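Local coordinates for protein orotidine 5'-phosphate decarboxylase (Pyrococcus horikoshii, PDB 2CZD) that probably catalyses the decarboxylation of orotidine 5'-monophosphate to UMP, the last step of de novo UMP biosynthesis, as a homodimer, at residues 64-67 with 68-72; 42-45 with 46-50. All blocks are in the same frame, centred on the assembly; numbering follows the deposited sequence.

Interaction 1: 64-67 with 68-72; sequences PNTN and RLIAR
Arg-68 N donates to Pro-64 O at 2.9 Å, the first of four successive i to i+4 hydrogen bonds that close the opening turns of helix 64-76. This helix follows strand 53-60 in the TIM barrel and leads on to strand 81-85, a beta-alpha-beta unit. Leu-69 N to Asn-65 O, Ile-70 N to Thr-66 O and Ala-71 N to Asn-67 O continue the ladder.

One side-chain bond is added to these, and it is weak: NH1 of Arg-68 reaches Asn-65 OD1 at 3.3 Å with a bent angle of 142°. The oxygen lies at the edge of the guanidinium, in its plane, while the amide is turned 45° from that plane. A bend at chi3 (-66°) folds the arginine back over the first turn and brings NH1 to the asparagine; its NE makes a weak, long ion pair with Glu-98. The Asn-67 amide, in contrast, has its polar partners outside these turns, OD1 accepting from the backbone N of Asp-62 and ND2 giving to Ser-92 O.

Asn-65 also presents ND2 to Leu-69 CD1 at 3.7 Å. As Leu-69 also packs on Tyr-9 of the second subunit, an alanine here would probably open a gap at the dimer interface and deprive the Asn-65 amide of its apolar neighbour. Pro-64, Asn-65 and Thr-66 belong to the substrate-binding site, and Pro-64 and Thr-66 also pack on His-110 and Pro-33 of the second subunit, so the start of the helix serves both pocket and interface. One residue on from Leu-69, Ile-70 lies against Trp-32 of the second subunit, and its CD1 meets Thr-66 CG2 at 4.1 Å.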
ATOM      1  N   PRO B  64      -4.213  -9.265  -6.470  1.00 10.53           N
ATOM      2  CA  PRO B  64      -5.676  -9.200  -6.401  1.00  9.48           C
ATOM      3  C   PRO B  64      -6.342  -9.718  -5.138  1.00  8.48           C
ATOM      4  O   PRO B  64      -7.152  -9.012  -4.536  1.00 10.93           O
ATOM      5  CB  PRO B  64      -6.122  -9.946  -7.658  1.00  8.32           C
ATOM      6  CG  PRO B  64      -5.016  -9.630  -8.628  1.00  9.71           C
ATOM      7  CD  PRO B  64      -3.761  -9.770  -7.781  1.00 11.71           C
ATOM      8  N   ASN B  65      -6.002 -10.927  -4.711  1.00  9.86           N
ATOM      9  CA  ASN B  65      -6.662 -11.444  -3.525  1.00 10.15           C
ATOM     10  C   ASN B  65      -6.389 -10.646  -2.256  1.00  8.68           C
ATOM     11  O   ASN B  65      -7.274 -10.501  -1.416  1.00  9.92           O
ATOM     12  CB  ASN B  65      -6.302 -12.903  -3.261  1.00 12.60           C
ATOM     13  CG  ASN B  65      -7.209 -13.517  -2.201  1.00 18.44           C
ATOM     14  OD1 ASN B  65      -8.423 -13.646  -2.409  1.00 22.44           O
ATOM     15  ND2 ASN B  65      -6.637 -13.876  -1.052  1.00 20.73           N
ATOM     16  N   THR B  66      -5.163 -10.152  -2.093  1.00  9.04           N
ATOM     17  CA  THR B  66      -4.836  -9.371  -0.906  1.00  9.42           C
ATOM     18  C   THR B  66      -5.525  -8.003  -0.978  1.00  9.30           C
ATOM     19  O   THR B  66      -6.019  -7.509   0.032  1.00  8.10           O
ATOM     20  CB  THR B  66      -3.326  -9.258  -0.755  1.00 10.65           C
ATOM     21  OG1 THR B  66      -2.800 -10.588  -0.614  1.00  9.70           O
ATOM     22  CG2 THR B  66      -2.947  -8.428   0.495  1.00  9.82           C
ATOM     23  N   ASN B  67      -5.574  -7.406  -2.174  1.00  7.15           N
ATOM     24  CA  ASN B  67      -6.285  -6.140  -2.336  1.00  7.93           C
ATOM     25  C   ASN B  67      -7.742  -6.364  -1.938  1.00  8.65           C
ATOM     26  O   ASN B  67      -8.348  -5.540  -1.251  1.00  9.50           O
ATOM     27  CB  ASN B  67      -6.250  -5.683  -3.798  1.00  6.09           C
ATOM     28  CG  ASN B  67      -5.097  -4.746  -4.088  1.00  7.93           C
ATOM     29  OD1 ASN B  67      -4.161  -4.634  -3.296  1.00  8.67           O
ATOM     30  ND2 ASN B  67      -5.160  -4.066  -5.234  1.00  8.03           N
ATOM     31  N   ARG B  68      -8.296  -7.494  -2.370  1.00  7.62           N
ATOM     32  CA  ARG B  68      -9.691  -7.826  -2.040  1.00  9.28           C
ATOM     33  C   ARG B  68      -9.907  -7.947  -0.528  1.00  9.88           C
ATOM     34  O   ARG B  68     -10.865  -7.400   0.013  1.00  9.62           O
ATOM     35  CB  ARG B  68     -10.079  -9.137  -2.719  1.00  9.45           C
ATOM     36  CG  ARG B  68     -11.444  -9.688  -2.313  1.00 13.95           C
ATOM     37  CD  ARG B  68     -11.667 -11.029  -3.006  1.00 16.02           C
ATOM     38  NE  ARG B  68     -11.781 -10.843  -4.452  1.00 24.42           N
ATOM     39  CZ  ARG B  68     -10.908 -11.314  -5.341  1.00 24.47           C
ATOM     40  NH1 ARG B  68      -9.852 -12.015  -4.940  1.00 28.67           N
ATOM     41  NH2 ARG B  68     -11.082 -11.064  -6.631  1.00 27.36           N
ATOM     42  N   LEU B  69      -9.023  -8.672   0.149  1.00  8.61           N
ATOM     43  CA  LEU B  69      -9.141  -8.823   1.595  1.00  9.05           C
ATOM     44  C   LEU B  69      -9.056  -7.479   2.320  1.00  9.90           C
ATOM     45  O   LEU B  69      -9.807  -7.217   3.267  1.00 11.29           O
ATOM     46  CB  LEU B  69      -8.046  -9.754   2.109  1.00  9.39           C
ATOM     47  CG  LEU B  69      -8.153 -11.212   1.702  1.00 10.50           C
ATOM     48  CD1 LEU B  69      -6.893 -11.920   2.102  1.00 12.74           C
ATOM     49  CD2 LEU B  69      -9.371 -11.855   2.384  1.00 18.22           C
ATOM     50  N   ILE B  70      -8.130  -6.628   1.886  1.00  9.32           N
ATOM     51  CA  ILE B  70      -7.999  -5.328   2.518  1.00  7.85           C
ATOM     52  C   ILE B  70      -9.269  -4.498   2.272  1.00  8.80           C
ATOM     53  O   ILE B  70      -9.796  -3.856   3.189  1.00 11.26           O
ATOM     54  CB  ILE B  70      -6.777  -4.573   1.968  1.00  7.67           C
ATOM     55  CG1 ILE B  70      -5.493  -5.321   2.356  1.00  8.40           C
ATOM     56  CG2 ILE B  70      -6.769  -3.142   2.488  1.00 10.07           C
ATOM     57  CD1 ILE B  70      -4.261  -4.766   1.637  1.00  9.32           C
ATOM     58  N   ALA B  71      -9.752  -4.507   1.031  1.00  8.83           N
ATOM     59  CA  ALA B  71     -10.955  -3.749   0.661  1.00  8.83           C
ATOM     60  C   ALA B  71     -12.179  -4.224   1.457  1.00  9.73           C
ATOM     61  O   ALA B  71     -12.979  -3.418   1.939  1.00 10.02           O
ATOM     62  CB  ALA B  71     -11.220  -3.907  -0.837  1.00 12.67           C
ATOM     63  N   ARG B  72     -12.316  -5.537   1.582  1.00 10.30           N
ATOM     64  CA  ARG B  72     -13.434  -6.100   2.321  1.00  9.94           C
ATOM     65  C   ARG B  72     -13.459  -5.561   3.744  1.00 10.49           C
ATOM     66  O   ARG B  72     -14.513  -5.157   4.225  1.00 12.10           O
ATOM     67  CB  ARG B  72     -13.331  -7.629   2.331  1.00 12.60           C
ATOM     68  CG  ARG B  72     -14.484  -8.351   3.005  1.00 20.58           C
ATOM     69  CD  ARG B  72     -14.475  -9.815   2.571  1.00 22.51           C
ATOM     70  NE  ARG B  72     -14.885 -10.717   3.640  1.00 34.58           N
ATOM     71  CZ  ARG B  72     -16.129 -10.840   4.090  1.00 34.98           C
ATOM     72  NH1 ARG B  72     -17.110 -10.116   3.556  1.00 39.89           N
ATOM     73  NH2 ARG B  72     -16.394 -11.692   5.076  1.00 36.34           N
TER

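Interaction 2: 42-45 with 46-50; sequences IIRR and LKEET
Arg-44 passes its aliphatic stem obliquely across Glu-48 one turn on, CD meeting CG of the glutamate at 3.9 Å. Bends at chi2 (64°) and chi3 (69°) carry the guanidinium round toward Lys-47, whose CG lies 4.1 Å from NH1. The charges of Arg-44 and Glu-48 are likely to attract each other without forming a salt bridge: NH1 and OE2 are 4.4 Å apart, and the two planar groups are turned 61° from each other. The arginine instead makes a weak hydrogen bond from NH2 to Gly-76 O. Lys-47 sends its ammonium away from the helix to a salt bridge with Asp-80 and a hydrogen bond with Gly-78 O.

These residues make up nearly all of helix 41-50, on the outside of the TIM barrel between strands 27-31 and 53-60. Ile-42 CG1 and Leu-46 CD1 make an apolar contact at 4.2 Å, and the side facing the strands is marked by Ile-43, on Ile-54, and by Leu-46, on Val-30 and Ile-54. Ile-42 CD1 also sits 3.8 Å above one face of the Arg-45 guanidinium, toward its rim, while NH2 of that arginine forms a salt bridge with Glu-12.

Regular backbone bonds run from Leu-46 N to Ile-42 O through Glu-49 N to Arg-45 O. At the C-terminal end, where Thr-50 is buried, Leu-46 O accepts twice from Thr-50, from N and from OG1 at 2.9 Å each, the two donors arriving from opposite faces of the carbonyl plane, and OG1 is also hydrogen-bonded to the backbone N of Val-52.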
ATOM      1  N   ILE B  42     -11.589   3.233  13.456  1.00 17.93           N
ATOM      2  CA  ILE B  42     -11.658   4.692  13.481  1.00 17.73           C
ATOM      3  C   ILE B  42     -12.561   5.088  12.308  1.00 16.99           C
ATOM      4  O   ILE B  42     -13.235   6.121  12.326  1.00 15.12           O
ATOM      5  CB  ILE B  42     -10.242   5.358  13.316  1.00 19.13           C
ATOM      6  CG1 ILE B  42     -10.337   6.879  13.462  1.00 20.93           C
ATOM      7  CG2 ILE B  42      -9.654   5.075  11.933  1.00 16.95           C
ATOM      8  CD1 ILE B  42     -10.755   7.349  14.834  1.00 19.47           C
ATOM      9  N   ILE B  43     -12.568   4.259  11.273  1.00 14.67           N
ATOM     10  CA  ILE B  43     -13.409   4.560  10.122  1.00 13.35           C
ATOM     11  C   ILE B  43     -14.894   4.465  10.499  1.00 13.55           C
ATOM     12  O   ILE B  43     -15.689   5.318  10.112  1.00 15.64           O
ATOM     13  CB  ILE B  43     -13.110   3.602   8.947  1.00 12.98           C
ATOM     14  CG1 ILE B  43     -11.723   3.908   8.386  1.00 13.84           C
ATOM     15  CG2 ILE B  43     -14.137   3.770   7.849  1.00 16.43           C
ATOM     16  CD1 ILE B  43     -11.228   2.856   7.396  1.00 12.22           C
ATOM     17  N   ARG B  44     -15.266   3.438  11.259  1.00 16.54           N
ATOM     18  CA  ARG B  44     -16.665   3.292  11.644  1.00 17.37           C
ATOM     19  C   ARG B  44     -17.038   4.371  12.639  1.00 19.70           C
ATOM     20  O   ARG B  44     -18.152   4.907  12.591  1.00 20.89           O
ATOM     21  CB  ARG B  44     -16.953   1.913  12.246  1.00 19.88           C
ATOM     22  CG  ARG B  44     -18.420   1.721  12.695  1.00 21.27           C
ATOM     23  CD  ARG B  44     -19.445   1.787  11.533  1.00 22.58           C
ATOM     24  NE  ARG B  44     -19.356   0.645  10.614  1.00 19.62           N
ATOM     25  CZ  ARG B  44     -19.925   0.605   9.413  1.00 24.22           C
ATOM     26  NH1 ARG B  44     -20.631   1.640   8.974  1.00 28.43           N
ATOM     27  NH2 ARG B  44     -19.780  -0.463   8.638  1.00 25.72           N
ATOM     28  N   ARG B  45     -16.115   4.700  13.538  1.00 18.15           N
ATOM     29  CA  ARG B  45     -16.392   5.743  14.523  1.00 21.29           C
ATOM     30  C   ARG B  45     -16.679   7.048  13.781  1.00 21.40           C
ATOM     31  O   ARG B  45     -17.654   7.749  14.083  1.00 19.46           O
ATOM     32  CB  ARG B  45     -15.200   5.943  15.461  1.00 25.56           C
ATOM     33  CG  ARG B  45     -14.838   4.735  16.301  1.00 32.25           C
ATOM     34  CD  ARG B  45     -13.514   4.970  17.027  1.00 33.12           C
ATOM     35  NE  ARG B  45     -13.570   6.196  17.815  1.00 39.79           N
ATOM     36  CZ  ARG B  45     -12.548   6.707  18.493  1.00 40.11           C
ATOM     37  NH1 ARG B  45     -11.366   6.100  18.484  1.00 41.88           N
ATOM     38  NH2 ARG B  45     -12.716   7.824  19.192  1.00 39.60           N
ATOM     39  N   LEU B  46     -15.831   7.369  12.803  1.00 20.67           N
ATOM     40  CA  LEU B  46     -16.008   8.581  12.018  1.00 19.13           C
ATOM     41  C   LEU B  46     -17.337   8.539  11.262  1.00 18.31           C
ATOM     42  O   LEU B  46     -18.076   9.529  11.242  1.00 17.26           O
ATOM     43  CB  LEU B  46     -14.841   8.760  11.029  1.00 18.80           C
ATOM     44  CG  LEU B  46     -13.490   9.257  11.575  1.00 17.15           C
ATOM     45  CD1 LEU B  46     -12.383   9.019  10.539  1.00 20.67           C
ATOM     46  CD2 LEU B  46     -13.593  10.739  11.945  1.00 22.46           C
ATOM     47  N   LYS B  47     -17.666   7.398  10.667  1.00 17.32           N
ATOM     48  CA  LYS B  47     -18.918   7.299   9.925  1.00 17.54           C
ATOM     49  C   LYS B  47     -20.119   7.504  10.853  1.00 20.03           C
ATOM     50  O   LYS B  47     -21.054   8.220  10.509  1.00 20.12           O
ATOM     51  CB  LYS B  47     -19.034   5.934   9.225  1.00 21.08           C
ATOM     52  CG  LYS B  47     -20.332   5.731   8.450  1.00 23.81           C
ATOM     53  CD  LYS B  47     -20.583   6.876   7.449  1.00 27.43           C
ATOM     54  CE  LYS B  47     -19.527   6.939   6.333  1.00 28.83           C
ATOM     55  NZ  LYS B  47     -19.645   5.780   5.394  1.00 25.40           N
ATOM     56  N   GLU B  48     -20.087   6.875  12.024  1.00 21.36           N
ATOM     57  CA  GLU B  48     -21.196   6.996  12.967  1.00 21.56           C
ATOM     58  C   GLU B  48     -21.306   8.394  13.570  1.00 24.03           C
ATOM     59  O   GLU B  48     -22.410   8.920  13.755  1.00 24.00           O
ATOM     60  CB  GLU B  48     -21.042   5.963  14.084  1.00 22.98           C
ATOM     61  CG  GLU B  48     -21.208   4.513  13.624  1.00 25.92           C
ATOM     62  CD  GLU B  48     -22.644   4.175  13.257  1.00 29.15           C
ATOM     63  OE1 GLU B  48     -23.563   4.556  14.019  1.00 29.37           O
ATOM     64  OE2 GLU B  48     -22.848   3.520  12.212  1.00 29.09           O
ATOM     65  N   GLU B  49     -20.161   8.996  13.863  1.00 22.78           N
ATOM     66  CA  GLU B  49     -20.112  10.325  14.476  1.00 24.77           C
ATOM     67  C   GLU B  49     -20.410  11.512  13.566  1.00 26.90           C
ATOM     68  O   GLU B  49     -20.987  12.500  14.018  1.00 29.47           O
ATOM     69  CB  GLU B  49     -18.738  10.553  15.113  1.00 26.95           C
ATOM     70  CG  GLU B  49     -18.484   9.748  16.371  1.00 29.40           C
ATOM     71  CD  GLU B  49     -19.321  10.236  17.527  1.00 32.48           C
ATOM     72  OE1 GLU B  49     -19.207  11.436  17.867  1.00 35.58           O
ATOM     73  OE2 GLU B  49     -20.099   9.432  18.083  1.00 36.97           O
ATOM     74  N   THR B  50     -20.037  11.420  12.288  1.00 24.98           N
ATOM     75  CA  THR B  50     -20.211  12.533  11.354  1.00 23.80           C
ATOM     76  C   THR B  50     -21.167  12.342  10.178  1.00 21.62           C
ATOM     77  O   THR B  50     -21.658  13.325   9.620  1.00 25.15           O
ATOM     78  CB  THR B  50     -18.865  12.931  10.727  1.00 24.00           C
ATOM     79  OG1 THR B  50     -18.530  11.977   9.706  1.00 21.93           O
ATOM     80  CG2 THR B  50     -17.763  12.937  11.769  1.00 25.17           C
TER

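Interaction 2 comes first along the chain and makes up nearly all of helix 41-50; strand 53-60 then forms a stave of the barrel wall before interaction 1 opens helix 64-76. Their centres are 22 Å apart and their nearest atoms about 8 Å, so they do not touch, yet both helices pack on that strand: Ile-43, Leu-46 and Lys-47 on Ile-54, and Ile-70 on Leu-58 and Leu-60. The strand thus connects the end of one helix to the start of the next. The surroundings differ: 64-66 belong to the substrate site and 64-70 reach the second subunit, whereas 42-50 meets no other chain of the dimer and packs against helix 11-21.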